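PDB 2CY5: epidermal growth factor receptor pathway substrate 8-like protein 1 from Mus musculus, which probably acts in signalling downstream of receptor tyrosine kinases, its phosphotyrosine-binding (PTB) domain likely serving to recognise short tyrosine-containing peptide segments of partner proteins. Local coordinates for residues S9-N14 / E120-D125; R92-L97 / V109-G114; S58-L63 / Y74-I79. All blocks are in the same frame, centred on the assembly; numbering follows the deposited sequence.

Contact 1: S9-N14 / E120-D125; sequences SQYHVN and ELIRED. With CA (calcium ion), chain B.
Tyr-11 and Ile-122 bring strand 9-14 and helix 120-125 nearest to one another, their CA atoms 7.6 Å apart. The axes of the two segments approach to 10.2 Å, and their N-to-C directions differ by 142°, closer to antiparallel than to perpendicular. This packing is characteristic of a PTB domain of the PH superfold: the C-terminal helix closing over the beta sheet, here against the first strand. Strand alternation decides who takes part, since Ser-9, Tyr-11 and Val-13 start toward the helix whereas Gln-10 and His-12 start away from it.

The Tyr-11 ring is the centrepiece. With CG anti to its own carbonyl carbon (chi1 -54°), the side chain reaches toward the helix and slides past that of Ile-122 in the opposite direction; Ile-122 lays CG1 over one ring face in a CH-pi contact 3.7 Å from the Tyr-11 ring centroid. Ile-122 continues past the ring, so that its CD1 meets Val-13 CG1 at 3.5 Å, while Leu-121 CD2 touches the ring obliquely. At the far edge, Tyr-11 OH donates to Asp-125 OD2 at 2.7 Å, arriving on the anti side of the carboxylate, 29° out of its plane. A phenylalanine in place of Tyr-11 would probably leave Asp-125 OD2 without its hydroxyl donor and that side of the carboxylate less firmly held.

That matters because Asp-125 is a calcium ligand, sharing the ion with the Ala-6 carbonyl oxygen and five waters. Tyr-11 thus acts as a second-shell residue. One coordinating water ties the strand in as well, lying 3.0 Å from Ser-9 OG and donating to Asp-125 OD2 at 2.9 Å, while the other carboxylate oxygen, Asp-125 OD1, binds the calcium ion at 2.4 Å.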
# COMPACT_ATOMS: atom_id res chain seq x y z
N SER A 9 -14.66 -9.15 -15.20
CA SER A 9 -14.84 -8.14 -16.19
C SER A 9 -13.66 -7.19 -15.98
O SER A 9 -13.08 -7.12 -14.83
CB SER A 9 -16.12 -7.34 -15.91
OG SER A 9 -17.30 -8.13 -15.78
N GLN A 10 -13.34 -6.44 -17.01
CA GLN A 10 -12.30 -5.33 -16.93
C GLN A 10 -12.76 -4.03 -17.43
O GLN A 10 -13.62 -3.93 -18.33
CB GLN A 10 -11.02 -5.55 -17.66
CG GLN A 10 -11.08 -6.72 -18.54
CD GLN A 10 -9.73 -6.90 -19.23
OE1 GLN A 10 -8.84 -7.60 -18.70
NE2 GLN A 10 -9.55 -6.19 -20.35
N TYR A 11 -12.18 -2.99 -16.89
CA TYR A 11 -12.53 -1.64 -17.24
C TYR A 11 -11.23 -0.79 -17.31
O TYR A 11 -10.22 -1.07 -16.55
CB TYR A 11 -13.35 -1.04 -16.12
CG TYR A 11 -14.51 -1.91 -15.83
CD1 TYR A 11 -14.45 -2.87 -14.79
CD2 TYR A 11 -15.71 -1.77 -16.57
CE1 TYR A 11 -15.56 -3.70 -14.47
CE2 TYR A 11 -16.86 -2.58 -16.23
CZ TYR A 11 -16.78 -3.50 -15.20
OH TYR A 11 -17.81 -4.25 -14.80
N HIS A 12 -11.16 0.08 -18.29
CA HIS A 12 -10.02 0.98 -18.27
C HIS A 12 -10.42 2.16 -17.37
O HIS A 12 -11.56 2.67 -17.47
CB HIS A 12 -9.71 1.50 -19.63
CG HIS A 12 -9.14 0.45 -20.54
ND1 HIS A 12 -7.82 0.46 -20.93
CD2 HIS A 12 -9.69 -0.68 -21.03
CE1 HIS A 12 -7.59 -0.63 -21.63
NE2 HIS A 12 -8.71 -1.33 -21.71
N VAL A 13 -9.50 2.57 -16.47
CA VAL A 13 -9.82 3.72 -15.65
C VAL A 13 -8.52 4.54 -15.54
O VAL A 13 -7.47 4.02 -15.88
CB VAL A 13 -10.19 3.26 -14.16
CG1 VAL A 13 -11.43 2.35 -14.21
CG2 VAL A 13 -9.02 2.54 -13.58
N ASN A 14 -8.64 5.70 -14.93
CA ASN A 14 -7.44 6.50 -14.58
C ASN A 14 -7.37 6.51 -13.06
O ASN A 14 -8.27 7.03 -12.37
CB ASN A 14 -7.70 7.98 -15.02
CG ASN A 14 -7.49 8.16 -16.57
OD1 ASN A 14 -6.82 7.44 -17.13
ND2 ASN A 14 -8.11 9.08 -17.15
N GLU A 120 -20.19 4.30 -12.17
CA GLU A 120 -21.40 3.63 -11.65
C GLU A 120 -21.50 2.17 -12.01
O GLU A 120 -21.92 1.34 -11.14
CB GLU A 120 -22.66 4.29 -12.19
CG GLU A 120 -23.81 3.73 -11.45
CD GLU A 120 -23.80 4.24 -9.99
OE1 GLU A 120 -24.27 3.40 -9.16
OE2 GLU A 120 -23.36 5.44 -9.75
N LEU A 121 -21.08 1.86 -13.20
CA LEU A 121 -21.13 0.45 -13.69
C LEU A 121 -20.12 -0.32 -12.96
O LEU A 121 -20.33 -1.48 -12.60
CB LEU A 121 -20.82 0.43 -15.19
CG LEU A 121 -20.91 -0.89 -15.96
CD1 LEU A 121 -22.34 -1.34 -16.00
CD2 LEU A 121 -20.47 -0.78 -17.41
N ILE A 122 -18.98 0.31 -12.63
CA ILE A 122 -17.92 -0.52 -11.95
C ILE A 122 -18.29 -0.75 -10.50
O ILE A 122 -18.04 -1.86 -9.98
CB ILE A 122 -16.47 0.18 -12.04
CG1 ILE A 122 -16.05 0.43 -13.54
CG2 ILE A 122 -15.45 -0.72 -11.36
CD1 ILE A 122 -14.81 1.47 -13.69
N ARG A 123 -18.84 0.29 -9.84
CA ARG A 123 -19.37 0.20 -8.48
C ARG A 123 -20.38 -0.96 -8.39
O ARG A 123 -20.27 -1.78 -7.48
CB ARG A 123 -20.07 1.49 -8.08
CG ARG A 123 -20.77 1.34 -6.70
CD ARG A 123 -21.70 2.49 -6.49
NE ARG A 123 -22.84 2.13 -7.32
CZ ARG A 123 -23.65 1.11 -7.01
NH1 ARG A 123 -23.45 0.39 -5.90
NH2 ARG A 123 -24.64 0.80 -7.82
N GLU A 124 -21.29 -1.08 -9.35
CA GLU A 124 -22.27 -2.16 -9.21
C GLU A 124 -21.63 -3.45 -9.33
O GLU A 124 -22.05 -4.31 -8.63
CB GLU A 124 -23.39 -2.10 -10.31
CG GLU A 124 -24.49 -1.14 -10.06
CD GLU A 124 -25.40 -1.16 -11.39
OE1 GLU A 124 -25.20 -0.29 -12.33
OE2 GLU A 124 -26.21 -2.10 -11.49
N ASP A 125 -20.63 -3.62 -10.20
CA ASP A 125 -19.96 -4.87 -10.38
C ASP A 125 -19.17 -5.29 -9.13
O ASP A 125 -19.29 -6.43 -8.58
CB ASP A 125 -19.01 -4.73 -11.58
CG ASP A 125 -18.39 -6.08 -11.99
OD1 ASP A 125 -18.80 -7.11 -11.43
OD2 ASP A 125 -17.56 -6.14 -12.90
CA CA B . -19.14 -9.41 -11.89
O HOH W 1 -17.02 -8.97 -12.89
O HOH W 2 -20.14 -8.88 -9.91
O HOH W 3 -17.66 -10.88 -10.64
O HOH W 4 -20.79 -8.45 -13.26
O HOH W 5 -21.01 -10.94 -11.62

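Contact 2: R92-L97 / V109-G114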
# COMPACT_ATOMS: atom_id res chain seq x y z
N ARG A 92 -18.24 14.40 -14.39
CA ARG A 92 -17.97 12.94 -14.18
C ARG A 92 -18.04 12.30 -12.85
O ARG A 92 -17.71 12.87 -11.83
CB ARG A 92 -16.62 12.54 -14.64
CG ARG A 92 -16.48 12.46 -16.01
CD ARG A 92 -15.45 11.50 -16.27
NE ARG A 92 -14.55 12.00 -17.29
CZ ARG A 92 -13.56 11.27 -17.77
NH1 ARG A 92 -13.40 10.06 -17.34
NH2 ARG A 92 -12.72 11.73 -18.66
N SER A 93 -18.12 11.00 -12.99
CA SER A 93 -18.24 10.19 -11.82
C SER A 93 -16.83 9.66 -11.34
O SER A 93 -15.94 9.37 -12.11
CB SER A 93 -19.24 9.05 -12.14
OG SER A 93 -20.01 8.60 -10.99
N LEU A 94 -16.61 9.66 -10.06
CA LEU A 94 -15.37 9.05 -9.58
C LEU A 94 -15.80 7.69 -8.93
O LEU A 94 -16.86 7.58 -8.27
CB LEU A 94 -14.83 9.89 -8.48
CG LEU A 94 -14.44 11.29 -9.09
CD1 LEU A 94 -13.82 12.06 -7.94
CD2 LEU A 94 -13.47 11.16 -10.35
N LEU A 95 -14.91 6.72 -9.02
CA LEU A 95 -15.10 5.48 -8.37
C LEU A 95 -14.25 5.57 -7.02
O LEU A 95 -13.03 5.88 -7.02
CB LEU A 95 -14.49 4.37 -9.22
CG LEU A 95 -14.53 3.05 -8.38
CD1 LEU A 95 -15.96 2.50 -8.16
CD2 LEU A 95 -13.71 1.86 -9.19
N LEU A 96 -14.88 5.38 -5.89
CA LEU A 96 -14.11 5.42 -4.65
C LEU A 96 -14.04 4.03 -4.10
O LEU A 96 -15.06 3.24 -4.04
CB LEU A 96 -14.84 6.32 -3.73
CG LEU A 96 -14.12 6.84 -2.49
CD1 LEU A 96 -14.90 7.98 -1.85
CD2 LEU A 96 -14.14 5.77 -1.62
N LEU A 97 -12.86 3.59 -3.74
CA LEU A 97 -12.70 2.26 -3.07
C LEU A 97 -11.94 2.45 -1.74
O LEU A 97 -10.88 3.07 -1.71
CB LEU A 97 -11.89 1.23 -3.90
CG LEU A 97 -12.50 0.44 -4.99
CD1 LEU A 97 -11.30 -0.30 -5.72
CD2 LEU A 97 -13.40 -0.58 -4.30
N VAL A 109 -8.00 5.24 1.06
CA VAL A 109 -9.02 5.65 0.10
C VAL A 109 -8.36 5.63 -1.30
O VAL A 109 -7.31 6.28 -1.47
CB VAL A 109 -9.49 7.04 0.41
CG1 VAL A 109 -10.33 7.58 -0.83
CG2 VAL A 109 -10.25 6.94 1.77
N HIS A 110 -8.93 4.94 -2.27
CA HIS A 110 -8.39 5.00 -3.63
C HIS A 110 -9.52 5.72 -4.55
O HIS A 110 -10.74 5.35 -4.49
CB HIS A 110 -8.20 3.64 -4.18
CG HIS A 110 -7.30 2.74 -3.38
ND1 HIS A 110 -5.92 2.74 -3.53
CD2 HIS A 110 -7.57 1.83 -2.39
CE1 HIS A 110 -5.40 1.89 -2.65
NE2 HIS A 110 -6.36 1.33 -1.94
N PHE A 111 -9.13 6.71 -5.34
CA PHE A 111 -10.08 7.35 -6.27
C PHE A 111 -9.64 7.06 -7.70
O PHE A 111 -8.41 7.23 -8.09
CB PHE A 111 -10.07 8.86 -6.09
CG PHE A 111 -11.00 9.38 -5.07
CD1 PHE A 111 -12.34 9.45 -5.31
CD2 PHE A 111 -10.50 9.88 -3.86
CE1 PHE A 111 -13.22 10.03 -4.40
CE2 PHE A 111 -11.35 10.48 -2.90
CZ PHE A 111 -12.75 10.59 -3.15
N PHE A 112 -10.66 6.71 -8.54
CA PHE A 112 -10.46 6.42 -9.98
C PHE A 112 -11.47 7.17 -10.77
O PHE A 112 -12.56 7.46 -10.29
CB PHE A 112 -10.57 4.92 -10.30
CG PHE A 112 -9.67 4.06 -9.48
CD1 PHE A 112 -10.09 3.59 -8.19
CD2 PHE A 112 -8.50 3.60 -9.98
CE1 PHE A 112 -9.33 2.63 -7.45
CE2 PHE A 112 -7.65 2.62 -9.24
CZ PHE A 112 -8.10 2.12 -7.97
N GLN A 113 -11.06 7.60 -11.95
CA GLN A 113 -11.94 8.39 -12.87
C GLN A 113 -12.36 7.35 -13.85
O GLN A 113 -11.57 6.57 -14.36
CB GLN A 113 -11.11 9.35 -13.65
CG GLN A 113 -11.86 10.21 -14.51
CD GLN A 113 -10.93 11.26 -15.03
OE1 GLN A 113 -9.77 11.00 -15.54
NE2 GLN A 113 -11.39 12.48 -14.91
N GLY A 114 -13.63 7.29 -14.17
CA GLY A 114 -13.99 6.20 -15.08
C GLY A 114 -13.84 6.85 -16.47
O GLY A 114 -13.79 8.09 -16.53
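Leu-95 and Phe-112 form a hydrogen-bonded antiparallel pair: Leu-95 N donates to Phe-112 O at 2.8 Å, and Phe-112 N returns a bond to Leu-95 O at 2.9 Å. Two residues on, the pattern repeats, with Leu-97 N to His-110 O at 2.9 Å and His-110 N to Leu-97 O at 2.8 Å.

Packing is close on both faces of this ladder. On the face of Leu-94 and Leu-96, the Phe-111 ring swings across to the neighbouring strand: Leu-96 CG lies over one face of the ring, offset toward the rim, in a CH-pi contact, its CD1 reaches Phe-111 CZ at 3.6 Å, and Leu-94 CD1 comes obliquely to Phe-111 CD1 at 4.0 Å. The extended start of Leu-96, CG anti to the backbone N (chi1 -165°), carries its branch over that ring. Helix 30-42 covers this face through Ala-33 and Leu-37. On the other face, Leu-95 and Phe-112 point the same way side by side, and Leu-97 CD1 meets Phe-112 CE1 at 3.9 Å; His-15 adds an edge-to-face ring contact to Phe-112.

Toward Arg-92 and Gln-113, both partly exposed to solvent, the contact is looser. Because Arg-92 is poorly ordered, the stacking of its guanidinium over the Gln-113 amide, planes 21° apart, is doubtful in detail. Gln-113 has a firmer partner, its OE1 accepting from Asn-14 ND2. Gly-114 N, although buried, has no partner in the model.

Leu-94 and Leu-96 also bond through their backbones to strand 79-85. The whole is a beta hairpin of the PTB fold, beside strand 79-85, the edge on which peptides dock in related PTB domains and probably do here.

Contact 3: S58-L63 / Y74-I79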
# COMPACT_ATOMS: atom_id res chain seq x y z
N SER A 58 -13.02 -13.28 -6.67
CA SER A 58 -12.21 -13.29 -5.40
C SER A 58 -11.45 -12.01 -5.11
O SER A 58 -10.97 -11.87 -4.00
CB SER A 58 -11.20 -14.39 -5.46
OG SER A 58 -10.31 -14.16 -6.55
N GLN A 59 -11.28 -11.11 -6.10
CA GLN A 59 -10.47 -9.88 -5.94
C GLN A 59 -10.63 -8.84 -6.97
O GLN A 59 -11.19 -9.12 -8.06
CB GLN A 59 -9.00 -10.19 -5.90
CG GLN A 59 -8.42 -10.84 -7.11
CD GLN A 59 -6.86 -11.15 -6.93
OE1 GLN A 59 -6.09 -10.99 -7.86
NE2 GLN A 59 -6.43 -11.56 -5.73
N VAL A 60 -10.17 -7.64 -6.64
CA VAL A 60 -10.13 -6.54 -7.59
C VAL A 60 -8.64 -6.41 -7.91
O VAL A 60 -7.80 -6.36 -6.98
CB VAL A 60 -10.67 -5.20 -7.02
CG1 VAL A 60 -10.40 -4.05 -7.96
CG2 VAL A 60 -12.12 -5.34 -6.81
N THR A 61 -8.32 -6.42 -9.18
CA THR A 61 -6.90 -6.29 -9.63
C THR A 61 -6.66 -5.07 -10.49
O THR A 61 -7.56 -4.69 -11.28
CB THR A 61 -6.55 -7.54 -10.45
OG1 THR A 61 -6.80 -8.71 -9.63
CG2 THR A 61 -5.13 -7.50 -10.81
N LEU A 62 -5.51 -4.39 -10.37
CA LEU A 62 -5.17 -3.26 -11.20
C LEU A 62 -3.97 -3.67 -12.10
O LEU A 62 -2.89 -4.06 -11.55
CB LEU A 62 -4.72 -2.05 -10.37
CG LEU A 62 -5.86 -1.65 -9.42
CD1 LEU A 62 -5.36 -0.63 -8.47
CD2 LEU A 62 -6.94 -0.85 -10.42
N LEU A 63 -4.09 -3.51 -13.42
CA LEU A 63 -2.98 -3.86 -14.33
C LEU A 63 -2.48 -2.76 -15.24
O LEU A 63 -3.22 -1.82 -15.56
CB LEU A 63 -3.39 -5.09 -15.21
CG LEU A 63 -4.30 -6.16 -14.51
CD1 LEU A 63 -5.32 -6.84 -15.50
CD2 LEU A 63 -3.43 -7.17 -14.03
N TYR A 74 -6.52 -6.43 -4.62
CA TYR A 74 -7.21 -6.39 -3.36
C TYR A 74 -8.26 -7.50 -3.26
O TYR A 74 -9.31 -7.45 -3.91
CB TYR A 74 -7.93 -5.06 -3.26
CG TYR A 74 -7.07 -3.83 -3.55
CD1 TYR A 74 -7.03 -3.30 -4.85
CD2 TYR A 74 -6.28 -3.21 -2.54
CE1 TYR A 74 -6.23 -2.22 -5.18
CE2 TYR A 74 -5.46 -2.11 -2.84
CZ TYR A 74 -5.43 -1.62 -4.19
OH TYR A 74 -4.60 -0.59 -4.62
N PRO A 75 -8.00 -8.50 -2.45
CA PRO A 75 -8.95 -9.60 -2.25
C PRO A 75 -10.20 -8.95 -1.71
O PRO A 75 -10.10 -7.92 -0.99
CB PRO A 75 -8.28 -10.48 -1.18
CG PRO A 75 -7.34 -9.56 -0.50
CD PRO A 75 -6.78 -8.61 -1.58
N LEU A 76 -11.37 -9.55 -1.97
CA LEU A 76 -12.59 -8.90 -1.65
C LEU A 76 -12.74 -8.71 -0.18
O LEU A 76 -13.39 -7.79 0.24
CB LEU A 76 -13.76 -9.71 -2.22
CG LEU A 76 -13.75 -9.69 -3.79
CD1 LEU A 76 -15.10 -10.41 -4.24
CD2 LEU A 76 -13.78 -8.24 -4.47
N ASP A 77 -12.09 -9.55 0.58
CA ASP A 77 -12.14 -9.44 2.07
C ASP A 77 -11.53 -8.09 2.58
O ASP A 77 -11.89 -7.62 3.61
CB ASP A 77 -11.24 -10.57 2.63
CG ASP A 77 -11.49 -10.80 4.05
OD1 ASP A 77 -10.68 -11.52 4.67
OD2 ASP A 77 -12.55 -10.26 4.49
N ALA A 78 -10.54 -7.54 1.83
CA ALA A 78 -9.88 -6.26 2.08
C ALA A 78 -10.73 -5.05 1.68
O ALA A 78 -10.46 -3.96 2.13
CB ALA A 78 -8.52 -6.23 1.26
N ILE A 79 -11.78 -5.17 0.87
CA ILE A 79 -12.56 -3.93 0.52
C ILE A 79 -13.59 -3.56 1.55
O ILE A 79 -14.47 -4.33 1.84
CB ILE A 79 -13.21 -4.19 -0.93
CG1 ILE A 79 -12.05 -4.55 -1.85
CG2 ILE A 79 -14.00 -3.03 -1.43
CD1 ILE A 79 -12.47 -4.80 -3.29
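Val-60 and Tyr-74 are joined by a reciprocal pair of backbone hydrogen bonds. Tyr-74 N reaches Val-60 O at 2.7 Å on a nearly straight path, and Val-60 N donates to Tyr-74 O at 2.9 Å. A third bond extends the ladder beyond the strand end: Leu-76 N meets Ser-58 O at 3.1 Å, from a position 39° out of the carbonyl plane. Between them, Pro-75 pairs with Gln-59 at a non-hydrogen-bonded position, where the missing N-H of a proline costs nothing in this ladder. Ala-78 N to Pro-75 O and Ile-79 N to Leu-76 O then close the 3-10 turn.

Two weaker contacts accompany these bonds: a CA-H...O contact from Pro-75 CA to Ser-58 O at 3.5 Å, and packing of Gln-59 CB on Pro-75 CA at 3.7 Å.

Apolar contacts gather on the face of Val-60 and Tyr-74. Val-60 places CG2 anti to its carbonyl carbon, which aims this methyl at the turn; there it touches Ile-79 CD1 at 3.6 Å and Leu-76 CD2 at 4.1 Å, crossing both side chains at about a right angle. Leu-62 CD1 approaches the Tyr-74 ring at its edge, 3.8 Å from CE1. Helix 118-133 covers the turn end of this cluster, with Ala-129 and Tyr-133 on Leu-76 and Leu-130 on Ile-79, and the Tyr-74 ring also meets that of His-110.

The motif is a beta hairpin whose second strand leaves through a 3-10 turn toward strand 79-85, a link between the two ends of the strongly bent PTB-domain sheet, beneath its C-terminal helix.

Overall arrangement
All three contacts lean on one bent antiparallel sheet, but at different depths. Contact 2 lies nearest the centre of the chain and is largely leucine and phenylalanine packing on a regular ladder. Contact 3, another hairpin, trades that regularity for a turn, with apolar groups inside and Pro-75 and Ser-58 at the surface. Contact 1 alone joins helix to sheet, and its chemistry changes from apolar to polar toward the calcium ion. Contacts 1 and 2 share a seam, where Asn-14 O probably bonds Gln-113 N; Leu-97 packing on Ile-79 links contacts 2 and 3. Contact 1, between near-terminal elements, encloses both hairpins along the chain, while helix 118-133 also covers contact 3.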